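Pyruvate kinase (Pyrobaculum aerophilum, PDB 3QTG) catalyses the last step of glycolysis, transferring the phosphoryl group of phosphoenolpyruvate to ADP to give pyruvate and ATP, with a divalent metal ion as cofactor. Local coordinates at residues 120-125 / 167-172; 427-432 / 454-459; 434-439 / 444-449. One frame throughout, in Å; residues are numbered along the deposited sequence.

Interaction 1: 120-125 / 167-172; sequences KAFFSA and IVVEGK
K172 reaches back to the last residue of helix 120-125 and F122 of that helix rests on strand 167-169, within the small mixed-sheet domain that pyruvate kinases carry as an insertion in their TIM barrel. K172 closes a type II beta turn that begins at V169, its N bonded to V169 O at 2.9 Å, and G171 takes the positive phi of that turn. From there the lysine can be followed outward around the carbonyl of A125. CB stands 4.2 Å from A125 O and CG passes that oxygen at 3.7 Å; a bend at chi2 (-72°) keeps CD at the same distance, and a second at chi4 (83°) swings NZ onto it. At the tip, NZ donates to A125 O over 3.2 Å, nearly along the C=O axis. The same ammonium group forms salt bridges with E127 and D130 just beyond the helix, so two carboxylates and a helix-end carbonyl share one cation, a setting that would be expected to keep it charged. Shortened to an alanine here, the residue would probably leave the carboxylates of E127 and D130 without their shared counter-charge and the A125 carbonyl without this donor.

The other half of the contact is apolar. With chi1 at 176°, CG of F122 lies opposite the backbone N, and the ring is sent across to the strand, where I167 and V169 point to the helix while V168 between them points away. Both side chains meet the ring obliquely and cross it at about a right angle. V117, I132 and Y174 also pack on this phenyl group. One ring atom does most of the touching: F122 CE1 lies 3.6 Å from I167 CG2 and 3.7 Å from V169 CG2.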
ATOM      1  N   LYS A 120     -34.263  43.487  -7.734  1.00 39.29           N
ATOM      2  CA  LYS A 120     -35.026  42.737  -6.731  1.00 41.07           C
ATOM      3  C   LYS A 120     -34.223  41.580  -6.118  1.00 39.69           C
ATOM      4  O   LYS A 120     -34.464  41.212  -4.979  1.00 39.16           O
ATOM      5  CB  LYS A 120     -36.355  42.191  -7.282  1.00 42.87           C
ATOM      6  CG  LYS A 120     -37.429  41.951  -6.150  1.00 44.10           C
ATOM      7  CD  LYS A 120     -38.521  41.005  -6.643  1.00 46.10           C
ATOM      8  CE  LYS A 120     -39.490  40.557  -5.514  1.00 49.90           C
ATOM      9  NZ  LYS A 120     -40.671  41.472  -5.353  1.00 52.68           N
ATOM     10  N   ALA A 121     -33.282  41.024  -6.881  1.00 38.81           N
ATOM     11  CA  ALA A 121     -32.430  39.939  -6.388  1.00 38.72           C
ATOM     12  C   ALA A 121     -31.675  40.325  -5.102  1.00 38.42           C
ATOM     13  O   ALA A 121     -31.392  39.449  -4.277  1.00 38.52           O
ATOM     14  CB  ALA A 121     -31.464  39.463  -7.471  1.00 37.39           C
ATOM     15  N   PHE A 122     -31.371  41.621  -4.930  1.00 37.86           N
ATOM     16  CA  PHE A 122     -30.772  42.116  -3.683  1.00 36.89           C
ATOM     17  C   PHE A 122     -31.755  41.871  -2.538  1.00 37.89           C
ATOM     18  O   PHE A 122     -31.388  41.349  -1.478  1.00 37.49           O
ATOM     19  CB  PHE A 122     -30.426  43.610  -3.770  1.00 36.62           C
ATOM     20  CG  PHE A 122     -29.879  44.197  -2.465  1.00 35.98           C
ATOM     21  CD1 PHE A 122     -28.571  43.926  -2.049  1.00 35.07           C
ATOM     22  CD2 PHE A 122     -30.678  44.995  -1.660  1.00 34.69           C
ATOM     23  CE1 PHE A 122     -28.068  44.454  -0.854  1.00 33.01           C
ATOM     24  CE2 PHE A 122     -30.199  45.542  -0.466  1.00 34.93           C
ATOM     25  CZ  PHE A 122     -28.872  45.261  -0.059  1.00 36.14           C
ATOM     26  N   PHE A 123     -33.010  42.231  -2.759  1.00 38.25           N
ATOM     27  CA  PHE A 123     -34.020  42.099  -1.706  1.00 39.58           C
ATOM     28  C   PHE A 123     -34.368  40.638  -1.410  1.00 41.27           C
ATOM     29  O   PHE A 123     -34.566  40.290  -0.250  1.00 42.35           O
ATOM     30  CB  PHE A 123     -35.220  43.037  -1.973  1.00 38.23           C
ATOM     31  CG  PHE A 123     -34.796  44.470  -2.059  1.00 36.22           C
ATOM     32  CD1 PHE A 123     -34.683  45.242  -0.907  1.00 33.44           C
ATOM     33  CD2 PHE A 123     -34.390  45.019  -3.279  1.00 32.72           C
ATOM     34  CE1 PHE A 123     -34.217  46.564  -0.969  1.00 32.78           C
ATOM     35  CE2 PHE A 123     -33.919  46.334  -3.344  1.00 30.87           C
ATOM     36  CZ  PHE A 123     -33.842  47.110  -2.187  1.00 30.82           C
ATOM     37  N   SER A 124     -34.364  39.780  -2.434  1.00 41.98           N
ATOM     38  CA  SER A 124     -34.557  38.341  -2.219  1.00 43.73           C
ATOM     39  C   SER A 124     -33.410  37.671  -1.461  1.00 44.14           C
ATOM     40  O   SER A 124     -33.641  36.690  -0.778  1.00 45.78           O
ATOM     41  CB  SER A 124     -34.762  37.619  -3.541  1.00 43.54           C
ATOM     42  OG  SER A 124     -35.846  38.200  -4.234  1.00 46.92           O
ATOM     43  N   ALA A 125     -32.191  38.191  -1.583  1.00 43.97           N
ATOM     44  CA  ALA A 125     -31.009  37.590  -0.950  1.00 44.60           C
ATOM     45  C   ALA A 125     -30.813  37.973   0.533  1.00 45.31           C
ATOM     46  O   ALA A 125     -30.161  37.241   1.285  1.00 46.34           O
ATOM     47  CB  ALA A 125     -29.751  37.926  -1.751  1.00 43.19           C
ATOM     48  N   ILE A 167     -22.593  46.513  -4.630  1.00 38.70           N
ATOM     49  CA  ILE A 167     -23.134  46.103  -3.331  1.00 38.06           C
ATOM     50  C   ILE A 167     -23.117  44.596  -3.298  1.00 37.67           C
ATOM     51  O   ILE A 167     -23.579  43.934  -4.226  1.00 37.37           O
ATOM     52  CB  ILE A 167     -24.603  46.597  -3.103  1.00 38.74           C
ATOM     53  CG1 ILE A 167     -24.778  48.075  -3.446  1.00 38.09           C
ATOM     54  CG2 ILE A 167     -25.073  46.358  -1.672  1.00 37.77           C
ATOM     55  CD1 ILE A 167     -26.271  48.464  -3.638  1.00 38.45           C
ATOM     56  N   VAL A 168     -22.545  44.057  -2.230  1.00 37.79           N
ATOM     57  CA  VAL A 168     -22.425  42.614  -2.044  1.00 37.03           C
ATOM     58  C   VAL A 168     -22.998  42.269  -0.668  1.00 36.86           C
ATOM     59  O   VAL A 168     -22.905  43.073   0.241  1.00 36.21           O
ATOM     60  CB  VAL A 168     -20.936  42.178  -2.209  1.00 37.51           C
ATOM     61  CG1 VAL A 168     -20.702  40.727  -1.740  1.00 37.65           C
ATOM     62  CG2 VAL A 168     -20.493  42.368  -3.682  1.00 36.53           C
ATOM     63  N   VAL A 169     -23.643  41.109  -0.545  1.00 36.78           N
ATOM     64  CA  VAL A 169     -24.144  40.647   0.739  1.00 37.16           C
ATOM     65  C   VAL A 169     -23.192  39.532   1.200  1.00 37.94           C
ATOM     66  O   VAL A 169     -23.090  38.494   0.548  1.00 37.51           O
ATOM     67  CB  VAL A 169     -25.624  40.145   0.653  1.00 37.78           C
ATOM     68  CG1 VAL A 169     -26.161  39.758   2.039  1.00 37.17           C
ATOM     69  CG2 VAL A 169     -26.551  41.227   0.031  1.00 37.54           C
ATOM     70  N   GLU A 170     -22.475  39.783   2.298  1.00 38.59           N
ATOM     71  CA  GLU A 170     -21.513  38.834   2.882  1.00 39.66           C
ATOM     72  C   GLU A 170     -22.092  37.429   3.016  1.00 39.64           C
ATOM     73  O   GLU A 170     -23.059  37.225   3.749  1.00 40.45           O
ATOM     74  CB  GLU A 170     -21.073  39.351   4.248  1.00 39.88           C
ATOM     75  CG  GLU A 170     -19.939  38.578   4.913  1.00 44.05           C
ATOM     76  CD  GLU A 170     -19.556  39.208   6.232  1.00 47.29           C
ATOM     77  OE1 GLU A 170     -20.343  39.065   7.189  1.00 49.09           O
ATOM     78  OE2 GLU A 170     -18.490  39.864   6.305  1.00 48.75           O
ATOM     79  N   GLY A 171     -21.511  36.469   2.291  1.00 39.93           N
ATOM     80  CA  GLY A 171     -21.941  35.066   2.336  1.00 40.17           C
ATOM     81  C   GLY A 171     -23.228  34.711   1.606  1.00 41.38           C
ATOM     82  O   GLY A 171     -23.732  33.593   1.758  1.00 41.70           O
ATOM     83  N   LYS A 172     -23.769  35.649   0.817  1.00 41.52           N
ATOM     84  CA  LYS A 172     -24.984  35.406   0.027  1.00 42.67           C
ATOM     85  C   LYS A 172     -24.725  35.602  -1.451  1.00 42.87           C
ATOM     86  O   LYS A 172     -23.979  36.487  -1.848  1.00 43.47           O
ATOM     87  CB  LYS A 172     -26.151  36.322   0.447  1.00 42.48           C
ATOM     88  CG  LYS A 172     -26.647  36.156   1.870  1.00 43.81           C
ATOM     89  CD  LYS A 172     -27.412  34.866   2.072  1.00 46.17           C
ATOM     90  CE  LYS A 172     -27.855  34.737   3.518  1.00 48.19           C
ATOM     91  NZ  LYS A 172     -29.123  35.492   3.769  1.00 50.27           N
TER

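Interaction 2: 427-432 / 454-459; sequences NYEEGL and VHSVKV. With SO4 (sulfate ion), chain C.
The carboxylate of E429 comes up to S456 and K458 of the strand, its chain crossing the lysine at about a right angle. Its CB does not point straight at the strand; a bend at chi2 (75°) carries the carboxylate over. There OE2 comes to 3.9 Å from S456 OG, too far for a hydrogen bond, and to 4.2 Å from K458 NZ, an opposite charge nearby but not a salt bridge. OE2 is buried by this contact and has no hydrogen-bonding partner in the model, whereas OE1 probably bonds to the hydroxyl of Y448, though the modelled separation is unusually short. K458 of the second subunit donates to S456 OG and makes a long, weak ion pair with E429 OE1, so lysines from two chains would probably favour the ionised glutamate. One turn along, L432 points at the strand and sets CD2 against the aliphatic part of the lysine, 4.2 Å from K458 CG.

N427 caps the start of the helix, its OD1 accepting from E430 N at 2.8 Å. Next to it, Y428 takes its hydroxyl to a sulfate, probably from the crystallisation liquor. Sulfate O1 sits in the ring plane, 2.7 Å from Y428 OH, although that hydroxyl is less surely placed. S381 and the backbone nitrogens of M382, S383, T385 and L386 complete the site, which resembles the effector-phosphate loop of allosteric pyruvate kinases.

Helix 428-432 runs nearly parallel to strand 455-459, their axes 10.8 Å apart and 23° askew. V457 points away from it, onto helix 358-373 on the other face of the sheet. Strand 455-460 has strand 444-448 on one flank and, on the other, an antiparallel strand of the second subunit, so the sheet continues through the interface.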
ATOM      1  N   ASN A 427       1.489  14.235 -40.273  1.00 55.83           N
ATOM      2  CA  ASN A 427       0.849  13.177 -39.520  1.00 54.35           C
ATOM      3  C   ASN A 427       1.588  13.016 -38.195  1.00 52.91           C
ATOM      4  O   ASN A 427       2.617  13.667 -37.966  1.00 52.80           O
ATOM      5  CB  ASN A 427       0.873  11.874 -40.334  1.00 54.52           C
ATOM      6  CG  ASN A 427       2.281  11.482 -40.774  1.00 55.10           C
ATOM      7  OD1 ASN A 427       3.202  11.425 -39.965  1.00 55.83           O
ATOM      8  ND2 ASN A 427       2.447  11.197 -42.060  1.00 56.12           N
ATOM      9  N   TYR A 428       1.073  12.137 -37.342  1.00 51.44           N
ATOM     10  CA  TYR A 428       1.589  11.956 -36.000  1.00 49.79           C
ATOM     11  C   TYR A 428       3.022  11.471 -36.011  1.00 49.73           C
ATOM     12  O   TYR A 428       3.863  12.040 -35.315  1.00 48.67           O
ATOM     13  CB  TYR A 428       0.743  10.952 -35.248  1.00 48.86           C
ATOM     14  CG  TYR A 428      -0.474  11.544 -34.600  1.00 48.37           C
ATOM     15  CD1 TYR A 428      -1.743  11.176 -35.022  1.00 48.53           C
ATOM     16  CD2 TYR A 428      -0.359  12.476 -33.566  1.00 47.02           C
ATOM     17  CE1 TYR A 428      -2.874  11.709 -34.425  1.00 48.49           C
ATOM     18  CE2 TYR A 428      -1.491  13.014 -32.955  1.00 47.01           C
ATOM     19  CZ  TYR A 428      -2.739  12.619 -33.392  1.00 47.06           C
ATOM     20  OH  TYR A 428      -3.865  13.142 -32.828  1.00 47.14           O
ATOM     21  N   GLU A 429       3.285  10.436 -36.816  1.00 49.64           N
ATOM     22  CA  GLU A 429       4.592   9.801 -36.865  1.00 50.93           C
ATOM     23  C   GLU A 429       5.687  10.775 -37.294  1.00 50.32           C
ATOM     24  O   GLU A 429       6.753  10.793 -36.696  1.00 49.59           O
ATOM     25  CB  GLU A 429       4.580   8.505 -37.706  1.00 51.73           C
ATOM     26  CG  GLU A 429       5.603   7.442 -37.220  1.00 57.38           C
ATOM     27  CD  GLU A 429       5.182   6.704 -35.926  1.00 62.65           C
ATOM     28  OE1 GLU A 429       4.117   6.049 -35.938  1.00 64.11           O
ATOM     29  OE2 GLU A 429       5.915   6.766 -34.896  1.00 64.95           O
ATOM     30  N   GLU A 430       5.403  11.613 -38.291  1.00 50.86           N
ATOM     31  CA  GLU A 430       6.354  12.640 -38.736  1.00 51.66           C
ATOM     32  C   GLU A 430       6.523  13.736 -37.659  1.00 50.28           C
ATOM     33  O   GLU A 430       7.641  14.183 -37.371  1.00 49.99           O
ATOM     34  CB  GLU A 430       5.909  13.209 -40.091  1.00 52.38           C
ATOM     35  CG  GLU A 430       6.522  14.554 -40.495  1.00 54.89           C
ATOM     36  CD  GLU A 430       5.962  15.100 -41.817  1.00 56.14           C
ATOM     37  OE1 GLU A 430       5.990  14.352 -42.832  1.00 60.72           O
ATOM     38  OE2 GLU A 430       5.507  16.271 -41.848  1.00 56.81           O
ATOM     39  N   GLY A 431       5.409  14.137 -37.047  1.00 49.07           N
ATOM     40  CA  GLY A 431       5.445  15.081 -35.947  1.00 46.97           C
ATOM     41  C   GLY A 431       6.308  14.620 -34.790  1.00 45.90           C
ATOM     42  O   GLY A 431       7.167  15.364 -34.312  1.00 44.76           O
ATOM     43  N   LEU A 432       6.090  13.382 -34.344  1.00 45.69           N
ATOM     44  CA  LEU A 432       6.870  12.832 -33.223  1.00 45.56           C
ATOM     45  C   LEU A 432       8.371  12.752 -33.529  1.00 46.52           C
ATOM     46  O   LEU A 432       9.198  13.026 -32.662  1.00 46.60           O
ATOM     47  CB  LEU A 432       6.321  11.475 -32.756  1.00 44.23           C
ATOM     48  CG  LEU A 432       6.782  11.043 -31.350  1.00 44.43           C
ATOM     49  CD1 LEU A 432       6.267  11.993 -30.235  1.00 42.03           C
ATOM     50  CD2 LEU A 432       6.401   9.587 -31.050  1.00 43.84           C
ATOM     51  N   VAL A 454      -3.958   3.707 -32.859  1.00 48.21           N
ATOM     52  CA  VAL A 454      -2.739   3.200 -32.216  1.00 47.69           C
ATOM     53  C   VAL A 454      -2.095   4.323 -31.415  1.00 46.24           C
ATOM     54  O   VAL A 454      -1.895   5.424 -31.935  1.00 47.09           O
ATOM     55  CB  VAL A 454      -1.730   2.590 -33.231  1.00 48.59           C
ATOM     56  CG1 VAL A 454      -0.723   3.660 -33.782  1.00 50.34           C
ATOM     57  CG2 VAL A 454      -0.966   1.436 -32.594  1.00 48.55           C
ATOM     58  N   HIS A 455      -1.840   4.065 -30.135  1.00 44.33           N
ATOM     59  CA  HIS A 455      -0.979   4.925 -29.338  1.00 42.69           C
ATOM     60  C   HIS A 455       0.460   4.432 -29.516  1.00 41.87           C
ATOM     61  O   HIS A 455       0.726   3.232 -29.490  1.00 41.42           O
ATOM     62  CB  HIS A 455      -1.395   4.925 -27.863  1.00 41.98           C
ATOM     63  CG  HIS A 455      -2.734   5.552 -27.608  1.00 42.71           C
ATOM     64  ND1 HIS A 455      -3.867   5.227 -28.330  1.00 43.78           N
ATOM     65  CD2 HIS A 455      -3.127   6.466 -26.693  1.00 42.25           C
ATOM     66  CE1 HIS A 455      -4.891   5.931 -27.887  1.00 44.35           C
ATOM     67  NE2 HIS A 455      -4.472   6.679 -26.884  1.00 45.04           N
ATOM     68  N   SER A 456       1.369   5.363 -29.751  1.00 41.14           N
ATOM     69  CA  SER A 456       2.757   5.027 -30.011  1.00 40.79           C
ATOM     70  C   SER A 456       3.626   5.599 -28.913  1.00 39.94           C
ATOM     71  O   SER A 456       3.382   6.699 -28.453  1.00 39.09           O
ATOM     72  CB  SER A 456       3.193   5.558 -31.379  1.00 41.49           C
ATOM     73  OG  SER A 456       4.527   5.148 -31.674  1.00 44.23           O
ATOM     74  N   VAL A 457       4.615   4.829 -28.467  1.00 39.64           N
ATOM     75  CA  VAL A 457       5.564   5.280 -27.444  1.00 39.10           C
ATOM     76  C   VAL A 457       6.948   4.912 -27.963  1.00 39.28           C
ATOM     77  O   VAL A 457       7.155   3.771 -28.387  1.00 39.36           O
ATOM     78  CB  VAL A 457       5.332   4.563 -26.069  1.00 39.51           C
ATOM     79  CG1 VAL A 457       6.139   5.212 -24.946  1.00 38.60           C
ATOM     80  CG2 VAL A 457       3.820   4.515 -25.694  1.00 38.49           C
ATOM     81  N   LYS A 458       7.871   5.873 -27.959  1.00 38.77           N
ATOM     82  CA  LYS A 458       9.303   5.622 -28.220  1.00 38.76           C
ATOM     83  C   LYS A 458      10.037   5.905 -26.915  1.00 38.44           C
ATOM     84  O   LYS A 458       9.925   6.988 -26.368  1.00 37.60           O
ATOM     85  CB  LYS A 458       9.876   6.538 -29.313  1.00 39.21           C
ATOM     86  CG  LYS A 458       9.228   6.472 -30.692  1.00 40.85           C
ATOM     87  CD  LYS A 458       9.413   5.097 -31.320  1.00 46.92           C
ATOM     88  CE  LYS A 458       9.358   5.193 -32.848  1.00 49.90           C
ATOM     89  NZ  LYS A 458       8.690   4.003 -33.429  1.00 51.87           N
ATOM     90  N   VAL A 459      10.763   4.929 -26.398  1.00 38.60           N
ATOM     91  CA  VAL A 459      11.429   5.095 -25.107  1.00 39.59           C
ATOM     92  C   VAL A 459      12.943   4.966 -25.308  1.00 40.93           C
ATOM     93  O   VAL A 459      13.405   3.966 -25.838  1.00 40.30           O
ATOM     94  CB  VAL A 459      10.939   4.062 -24.043  1.00 39.01           C
ATOM     95  CG1 VAL A 459      11.629   4.304 -22.703  1.00 38.33           C
ATOM     96  CG2 VAL A 459       9.421   4.108 -23.876  1.00 38.28           C
TER
HETATM   97  S   SO4 C 500      -4.433  14.893 -29.589  1.00 42.68           S
HETATM   98  O1  SO4 C 500      -3.614  14.835 -30.779  1.00 39.99           O
HETATM   99  O2  SO4 C 500      -5.185  16.154 -29.606  1.00 45.44           O
HETATM  100  O3  SO4 C 500      -3.600  14.852 -28.387  1.00 42.37           O
HETATM  101  O4  SO4 C 500      -5.382  13.782 -29.507  1.00 41.57           O

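Interaction 3: 434-439 / 444-449; sequences KLISLK and FVATYG
The phenyl ring of F444 is approached obliquely by I436, whose side chain crosses it at about a right angle, while the backbone nitrogen of A446 lies at the ring's edge, in its plane. That edge contact follows from the first torsion of F444: with chi1 at 72°, CG lies between the backbone N and the carbonyl carbon, and the ring leans forward beside its own strand. The far end of the ring then projects to the helix, and F444 CZ meets I436 CG2 at 3.7 Å.

I436 divides its two branches between two residues of the strand. Its CG2 serves the phenylalanine, whereas the longer branch, with CG1 anti to the carbonyl carbon (chi1 -72°), goes to the alanine: I436 CG1 is 3.8 Å and CD1 3.9 Å from A446 CB. CD1 also comes to 4.2 Å from F444 CE1, so the isoleucine fills the angle between ring and methyl group. The small A446 side chain is consistent with the close approach of the backbones, 7.3 Å between I436 CA and A446 CA. No hydrogen bond joins the two segments; the contact is hydrophobic packing.

The arrangement is the return half of a beta-alpha-beta crossover in the C-terminal alpha/beta domain: strand 418-422 leads into helix 428-439, and a short link turns back into strand 444-448. L378 of the neighbouring parallel strand 376-380 touches L435, F444 and A446 and extends the same core. Y448 stacks its ring on Y428 at the helix start. V445 and T447 face the other side of the sheet, where helix 358-373 packs.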
ATOM      1  N   LYS A 434      10.149  14.657 -35.673  1.00 49.28           N
ATOM      2  CA  LYS A 434      10.642  16.047 -35.566  1.00 49.53           C
ATOM      3  C   LYS A 434      10.821  16.528 -34.128  1.00 49.01           C
ATOM      4  O   LYS A 434      11.798  17.212 -33.813  1.00 49.19           O
ATOM      5  CB  LYS A 434       9.713  17.030 -36.276  1.00 50.11           C
ATOM      6  CG  LYS A 434       9.654  16.892 -37.778  1.00 51.27           C
ATOM      7  CD  LYS A 434       8.522  17.760 -38.301  1.00 53.17           C
ATOM      8  CE  LYS A 434       8.281  17.563 -39.789  1.00 55.81           C
ATOM      9  NZ  LYS A 434       9.310  18.263 -40.603  1.00 56.64           N
ATOM     10  N   LEU A 435       9.860  16.200 -33.262  1.00 48.61           N
ATOM     11  CA  LEU A 435       9.974  16.505 -31.829  1.00 47.63           C
ATOM     12  C   LEU A 435      11.124  15.741 -31.154  1.00 47.43           C
ATOM     13  O   LEU A 435      11.840  16.306 -30.344  1.00 47.29           O
ATOM     14  CB  LEU A 435       8.635  16.268 -31.098  1.00 47.02           C
ATOM     15  CG  LEU A 435       8.497  16.622 -29.602  1.00 47.19           C
ATOM     16  CD1 LEU A 435       8.618  18.134 -29.345  1.00 46.31           C
ATOM     17  CD2 LEU A 435       7.169  16.090 -29.050  1.00 45.66           C
ATOM     18  N   ILE A 436      11.295  14.463 -31.479  1.00 48.00           N
ATOM     19  CA  ILE A 436      12.385  13.676 -30.908  1.00 48.70           C
ATOM     20  C   ILE A 436      13.733  14.237 -31.385  1.00 50.71           C
ATOM     21  O   ILE A 436      14.691  14.315 -30.607  1.00 50.39           O
ATOM     22  CB  ILE A 436      12.267  12.170 -31.261  1.00 48.46           C
ATOM     23  CG1 ILE A 436      11.119  11.529 -30.484  1.00 47.20           C
ATOM     24  CG2 ILE A 436      13.589  11.434 -30.970  1.00 47.62           C
ATOM     25  CD1 ILE A 436      10.745  10.105 -30.939  1.00 47.94           C
ATOM     26  N   SER A 437      13.796  14.643 -32.653  1.00 52.51           N
ATOM     27  CA  SER A 437      15.015  15.228 -33.189  1.00 54.91           C
ATOM     28  C   SER A 437      15.374  16.456 -32.397  1.00 55.59           C
ATOM     29  O   SER A 437      16.526  16.631 -31.996  1.00 56.08           O
ATOM     30  CB  SER A 437      14.851  15.599 -34.656  1.00 55.68           C
ATOM     31  OG  SER A 437      14.957  14.440 -35.447  1.00 58.41           O
ATOM     32  N   LEU A 438      14.361  17.279 -32.144  1.00 56.58           N
ATOM     33  CA  LEU A 438      14.527  18.568 -31.485  1.00 57.48           C
ATOM     34  C   LEU A 438      14.761  18.445 -29.971  1.00 57.21           C
ATOM     35  O   LEU A 438      15.610  19.137 -29.425  1.00 57.96           O
ATOM     36  CB  LEU A 438      13.301  19.440 -31.781  1.00 57.74           C
ATOM     37  CG  LEU A 438      13.356  20.948 -32.028  1.00 59.83           C
ATOM     38  CD1 LEU A 438      13.713  21.717 -30.759  1.00 61.62           C
ATOM     39  CD2 LEU A 438      14.295  21.316 -33.190  1.00 61.11           C
ATOM     40  N   LYS A 439      14.018  17.583 -29.283  1.00 56.88           N
ATOM     41  CA  LYS A 439      14.062  17.563 -27.805  1.00 56.71           C
ATOM     42  C   LYS A 439      14.441  16.219 -27.192  1.00 56.89           C
ATOM     43  O   LYS A 439      14.177  15.966 -26.011  1.00 56.78           O
ATOM     44  CB  LYS A 439      12.727  18.053 -27.197  1.00 55.81           C
ATOM     45  CG  LYS A 439      12.348  19.480 -27.545  1.00 55.39           C
ATOM     46  CD  LYS A 439      13.255  20.492 -26.849  1.00 55.04           C
ATOM     47  CE  LYS A 439      12.803  21.914 -27.174  1.00 53.61           C
ATOM     48  NZ  LYS A 439      13.557  22.929 -26.415  1.00 50.68           N
ATOM     49  N   PHE A 444      14.291   9.691 -22.579  1.00 45.28           N
ATOM     50  CA  PHE A 444      12.989  10.237 -22.965  1.00 42.57           C
ATOM     51  C   PHE A 444      11.900   9.166 -23.142  1.00 41.27           C
ATOM     52  O   PHE A 444      12.198   7.992 -23.407  1.00 40.56           O
ATOM     53  CB  PHE A 444      13.082  11.182 -24.175  1.00 41.95           C
ATOM     54  CG  PHE A 444      13.358  10.491 -25.493  1.00 41.74           C
ATOM     55  CD1 PHE A 444      12.366   9.751 -26.137  1.00 39.48           C
ATOM     56  CD2 PHE A 444      14.605  10.623 -26.111  1.00 42.12           C
ATOM     57  CE1 PHE A 444      12.611   9.114 -27.349  1.00 40.02           C
ATOM     58  CE2 PHE A 444      14.877   9.982 -27.341  1.00 42.69           C
ATOM     59  CZ  PHE A 444      13.880   9.225 -27.957  1.00 41.65           C
ATOM     60  N   VAL A 445      10.651   9.606 -22.953  1.00 39.79           N
ATOM     61  CA  VAL A 445       9.439   8.861 -23.243  1.00 38.30           C
ATOM     62  C   VAL A 445       8.607   9.751 -24.166  1.00 38.92           C
ATOM     63  O   VAL A 445       8.061  10.778 -23.722  1.00 38.79           O
ATOM     64  CB  VAL A 445       8.646   8.544 -21.953  1.00 38.48           C
ATOM     65  CG1 VAL A 445       7.275   7.930 -22.272  1.00 35.80           C
ATOM     66  CG2 VAL A 445       9.441   7.639 -21.001  1.00 37.77           C
ATOM     67  N   ALA A 446       8.527   9.375 -25.445  1.00 38.23           N
ATOM     68  CA  ALA A 446       7.848  10.168 -26.462  1.00 38.32           C
ATOM     69  C   ALA A 446       6.582   9.465 -26.954  1.00 38.30           C
ATOM     70  O   ALA A 446       6.636   8.301 -27.296  1.00 37.68           O
ATOM     71  CB  ALA A 446       8.797  10.445 -27.631  1.00 37.76           C
ATOM     72  N   THR A 447       5.450  10.177 -26.984  1.00 38.91           N
ATOM     73  CA  THR A 447       4.160   9.600 -27.421  1.00 39.06           C
ATOM     74  C   THR A 447       3.292  10.447 -28.326  1.00 38.85           C
ATOM     75  O   THR A 447       3.395  11.667 -28.370  1.00 38.61           O
ATOM     76  CB  THR A 447       3.152   9.343 -26.256  1.00 39.47           C
ATOM     77  OG1 THR A 447       3.457  10.159 -25.112  1.00 41.55           O
ATOM     78  CG2 THR A 447       3.072   7.944 -25.910  1.00 38.05           C
ATOM     79  N   TYR A 448       2.379   9.760 -28.994  1.00 39.24           N
ATOM     80  CA  TYR A 448       1.149  10.349 -29.492  1.00 40.16           C
ATOM     81  C   TYR A 448       0.027   9.308 -29.372  1.00 41.03           C
ATOM     82  O   TYR A 448       0.286   8.093 -29.236  1.00 39.33           O
ATOM     83  CB  TYR A 448       1.296  10.852 -30.946  1.00 40.16           C
ATOM     84  CG  TYR A 448       1.531   9.764 -31.968  1.00 40.44           C
ATOM     85  CD1 TYR A 448       0.487   8.942 -32.381  1.00 40.36           C
ATOM     86  CD2 TYR A 448       2.794   9.555 -32.523  1.00 41.13           C
ATOM     87  CE1 TYR A 448       0.679   7.930 -33.305  1.00 40.46           C
ATOM     88  CE2 TYR A 448       3.001   8.549 -33.463  1.00 40.99           C
ATOM     89  CZ  TYR A 448       1.928   7.743 -33.845  1.00 42.54           C
ATOM     90  OH  TYR A 448       2.087   6.725 -34.750  1.00 43.41           O
ATOM     91  N   GLY A 449      -1.217   9.781 -29.427  1.00 42.50           N
ATOM     92  CA  GLY A 449      -2.330   8.865 -29.549  1.00 45.15           C
ATOM     93  C   GLY A 449      -3.689   9.500 -29.437  1.00 46.75           C
ATOM     94  O   GLY A 449      -3.919  10.316 -28.547  1.00 46.83           O
TER

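Overall arrangement
Interaction 1 comes first along the chain and stands apart in the small domain inserted in the TIM barrel, on the opposite side of the chain's centre from the other two; its centre is about 55 Å from that of interaction 2 and 54 Å from that of interaction 3. Those two form one unit in the C-terminal domain, with centres about 7 Å apart. Both use helix 428-439, and their strands, 444-448 and 455-460, are antiparallel neighbours in one sheet, with interaction 3 nested inside the loop closed by interaction 2. The helix thus packs on two adjoining strands, the outer of which carries the sheet into the second subunit.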